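Local coordinates for DNA-binding protein Sso10a-2 (Sulfolobus solfataricus, PDB 4HW0), which binds DNA, probably through its winged-helix domain, and is thought to help compact and organise the chromatin of this archaeon, at residues 15-20 with 32-37. Numbering follows the deposited sequence.
Sequences FDILRN and YGAGIN
With CG turned anti to its own carbonyl carbon (chi1 -76°), Asn20 swings its amide over Gly33, where CG lies 3.7 Å from Gly33 CA; Ile17, its CG1 likewise anti to the carbonyl carbon (chi1 -64°), extends CD1 to the end of Ile36. The Asn20 amide also turns back on the preceding helix: ND2 donates to Asp16 O at 2.7 Å, in the plane of the amide, a bond that holds the amide's rotation. Glycine suits position 33, since a CB there would run into Asn20 CG. Replaced by an alanine, Asn20 would probably leave Asp16 O without this donor and open a gap above Gly33. One residue on, Ala34 is small enough for its methyl to settle against the Asp16 backbone, CB to C 3.6 Å, and touch Ile17 CG1 as well. This joins helix 10-18 to helix 27-34 in the helical bundle of the winged helix-turn-helix domain. Beyond the turn at Gly35, whose positive phi a glycine adopts easily, Ile36 crosses Ile17 at about a right angle, CD1 to CD1 3.8 Å; helix 38-50 packs on both isoleucines, through Leu45 and Ala41 among others. Toward solvent, Arg19 NE meets Asp16 OD1 almost straight on at 2.9 Å, in the guanidinium plane, while Arg8 pairs with OD2, so the carboxylate is held between two positive charges. A water donates to Gly33 O at 3.2 Å and weakly to Ala34 O, and takes a weak bond from Arg19 NH2.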
ATOM      1  N   PHE A  15      -9.769  -4.301 -13.465  1.00 26.47           N
ATOM      2  CA  PHE A  15      -8.678  -3.972 -14.366  1.00 25.59           C
ATOM      3  C   PHE A  15      -8.507  -5.060 -15.394  1.00 27.65           C
ATOM      4  O   PHE A  15      -8.357  -4.775 -16.587  1.00 25.89           O
ATOM      5  CB  PHE A  15      -7.363  -3.728 -13.615  1.00 28.01           C
ATOM      6  CG  PHE A  15      -6.155  -3.585 -14.497  1.00 29.57           C
ATOM      7  CD1 PHE A  15      -5.968  -2.457 -15.238  1.00 31.46           C
ATOM      8  CD2 PHE A  15      -5.213  -4.568 -14.578  1.00 34.66           C
ATOM      9  CE1 PHE A  15      -4.862  -2.298 -16.096  1.00 33.85           C
ATOM     10  CE2 PHE A  15      -4.064  -4.399 -15.344  1.00 37.45           C
ATOM     11  CZ  PHE A  15      -3.905  -3.259 -16.140  1.00 36.77           C
ATOM     12  N   ASP A  16      -8.508  -6.302 -14.922  1.00 27.79           N
ATOM     13  CA  ASP A  16      -8.338  -7.443 -15.846  1.00 30.74           C
ATOM     14  C   ASP A  16      -9.479  -7.594 -16.851  1.00 28.77           C
ATOM     15  O   ASP A  16      -9.270  -7.923 -17.976  1.00 28.83           O
ATOM     16  CB  ASP A  16      -8.115  -8.725 -15.061  1.00 33.61           C
ATOM     17  CG  ASP A  16      -6.695  -8.791 -14.447  1.00 37.72           C
ATOM     18  OD1 ASP A  16      -5.763  -8.245 -15.079  1.00 38.46           O
ATOM     19  OD2 ASP A  16      -6.534  -9.357 -13.348  1.00 36.70           O
ATOM     20  N   ILE A  17     -10.690  -7.226 -16.454  1.00 26.98           N
ATOM     21  CA  ILE A  17     -11.749  -7.098 -17.450  1.00 25.79           C
ATOM     22  C   ILE A  17     -11.533  -5.961 -18.450  1.00 26.13           C
ATOM     23  O   ILE A  17     -11.640  -6.130 -19.678  1.00 25.98           O
ATOM     24  CB  ILE A  17     -13.108  -6.922 -16.756  1.00 25.47           C
ATOM     25  CG1 ILE A  17     -13.426  -8.172 -15.966  1.00 25.90           C
ATOM     26  CG2 ILE A  17     -14.214  -6.654 -17.756  1.00 25.70           C
ATOM     27  CD1 ILE A  17     -14.557  -8.091 -14.983  1.00 26.76           C
ATOM     28  N   LEU A  18     -11.347  -4.773 -17.926  1.00 25.41           N
ATOM     29  CA  LEU A  18     -11.251  -3.609 -18.744  1.00 27.06           C
ATOM     30  C   LEU A  18     -10.146  -3.652 -19.780  1.00 26.02           C
ATOM     31  O   LEU A  18     -10.303  -3.119 -20.896  1.00 27.85           O
ATOM     32  CB  LEU A  18     -11.048  -2.371 -17.889  1.00 26.20           C
ATOM     33  CG  LEU A  18     -12.318  -2.006 -17.091  1.00 26.78           C
ATOM     34  CD1 LEU A  18     -11.935  -1.052 -16.007  1.00 25.92           C
ATOM     35  CD2 LEU A  18     -13.438  -1.474 -17.950  1.00 28.01           C
ATOM     36  N   ARG A  19      -9.023  -4.226 -19.400  1.00 28.13           N
ATOM     37  CA  ARG A  19      -7.887  -4.216 -20.320  1.00 31.13           C
ATOM     38  C   ARG A  19      -8.137  -5.214 -21.405  1.00 31.85           C
ATOM     39  O   ARG A  19      -7.397  -5.255 -22.371  1.00 29.43           O
ATOM     40  CB  ARG A  19      -6.584  -4.448 -19.552  1.00 35.71           C
ATOM     41  CG  ARG A  19      -6.409  -5.857 -19.060  1.00 39.50           C
ATOM     42  CD  ARG A  19      -5.149  -6.052 -18.199  1.00 44.30           C
ATOM     43  NE  ARG A  19      -5.089  -7.446 -17.755  1.00 45.91           N
ATOM     44  CZ  ARG A  19      -4.784  -8.458 -18.573  1.00 56.42           C
ATOM     45  NH1 ARG A  19      -4.491  -8.240 -19.866  1.00 56.93           N
ATOM     46  NH2 ARG A  19      -4.774  -9.709 -18.114  1.00 60.07           N
ATOM     47  N   ASN A  20      -9.177  -6.035 -21.269  1.00 29.90           N
ATOM     48  CA  ASN A  20      -9.573  -6.962 -22.359  1.00 30.81           C
ATOM     49  C   ASN A  20     -10.795  -6.514 -23.167  1.00 32.63           C
ATOM     50  O   ASN A  20     -11.269  -7.252 -24.039  1.00 32.02           O
ATOM     51  CB  ASN A  20      -9.796  -8.329 -21.739  1.00 32.30           C
ATOM     52  CG  ASN A  20      -8.480  -9.009 -21.419  1.00 35.21           C
ATOM     53  OD1 ASN A  20      -7.781  -9.413 -22.337  1.00 35.31           O
ATOM     54  ND2 ASN A  20      -8.147  -9.158 -20.122  1.00 34.63           N
ATOM     55  N   TYR A  32     -12.019 -15.478 -20.415  1.00 28.08           N
ATOM     56  CA  TYR A  32     -10.729 -15.994 -20.665  1.00 28.68           C
ATOM     57  C   TYR A  32      -9.689 -14.932 -20.492  1.00 28.16           C
ATOM     58  O   TYR A  32      -8.617 -15.229 -19.943  1.00 27.49           O
ATOM     59  CB  TYR A  32     -10.682 -16.746 -22.012  1.00 30.53           C
ATOM     60  CG  TYR A  32     -11.528 -17.967 -21.929  1.00 31.66           C
ATOM     61  CD1 TYR A  32     -11.045 -19.116 -21.324  1.00 33.89           C
ATOM     62  CD2 TYR A  32     -12.830 -17.975 -22.401  1.00 31.97           C
ATOM     63  CE1 TYR A  32     -11.823 -20.264 -21.250  1.00 36.68           C
ATOM     64  CE2 TYR A  32     -13.617 -19.103 -22.321  1.00 33.31           C
ATOM     65  CZ  TYR A  32     -13.134 -20.221 -21.714  1.00 35.46           C
ATOM     66  OH  TYR A  32     -13.866 -21.391 -21.634  1.00 38.59           O
ATOM     67  N   GLY A  33      -9.988 -13.684 -20.906  1.00 27.67           N
ATOM     68  CA  GLY A  33      -9.007 -12.642 -20.747  1.00 28.07           C
ATOM     69  C   GLY A  33      -8.760 -12.233 -19.305  1.00 28.79           C
ATOM     70  O   GLY A  33      -7.606 -12.003 -18.869  1.00 27.60           O
ATOM     71  N   ALA A  34      -9.837 -12.156 -18.534  1.00 26.39           N
ATOM     72  CA  ALA A  34      -9.657 -11.843 -17.153  1.00 26.88           C
ATOM     73  C   ALA A  34      -9.464 -13.031 -16.229  1.00 28.06           C
ATOM     74  O   ALA A  34      -9.091 -12.851 -15.055  1.00 28.34           O
ATOM     75  CB  ALA A  34     -10.765 -10.927 -16.656  1.00 25.39           C
ATOM     76  N   GLY A  35      -9.602 -14.255 -16.749  1.00 29.30           N
ATOM     77  CA  GLY A  35      -9.384 -15.435 -15.939  1.00 31.12           C
ATOM     78  C   GLY A  35     -10.372 -15.532 -14.787  1.00 31.16           C
ATOM     79  O   GLY A  35      -9.985 -15.810 -13.676  1.00 29.46           O
ATOM     80  N   ILE A  36     -11.642 -15.347 -15.101  1.00 30.31           N
ATOM     81  CA  ILE A  36     -12.741 -15.453 -14.143  1.00 31.01           C
ATOM     82  C   ILE A  36     -13.905 -16.248 -14.715  1.00 32.90           C
ATOM     83  O   ILE A  36     -14.110 -16.247 -15.943  1.00 35.61           O
ATOM     84  CB  ILE A  36     -13.297 -14.049 -13.754  1.00 27.66           C
ATOM     85  CG1 ILE A  36     -13.852 -13.286 -14.959  1.00 27.02           C
ATOM     86  CG2 ILE A  36     -12.244 -13.239 -13.044  1.00 27.71           C
ATOM     87  CD1 ILE A  36     -14.247 -11.854 -14.673  1.00 25.44           C
ATOM     88  N   ASN A  37     -14.667 -16.913 -13.837  1.00 32.22           N
ATOM     89  CA  ASN A  37     -15.747 -17.723 -14.287  1.00 31.95           C
ATOM     90  C   ASN A  37     -16.967 -16.882 -14.656  1.00 32.01           C
ATOM     91  O   ASN A  37     -16.997 -15.683 -14.441  1.00 29.82           O
ATOM     92  CB  ASN A  37     -16.051 -18.851 -13.286  1.00 33.24           C
ATOM     93  CG  ASN A  37     -16.666 -18.355 -12.021  1.00 32.30           C
ATOM     94  OD1 ASN A  37     -17.620 -17.567 -12.049  1.00 32.06           O
ATOM     95  ND2 ASN A  37     -16.166 -18.851 -10.888  1.00 32.32           N
TER
HETATM   96  O   HOH W   1      -6.026 -11.739 -16.086  1.00 49.19           O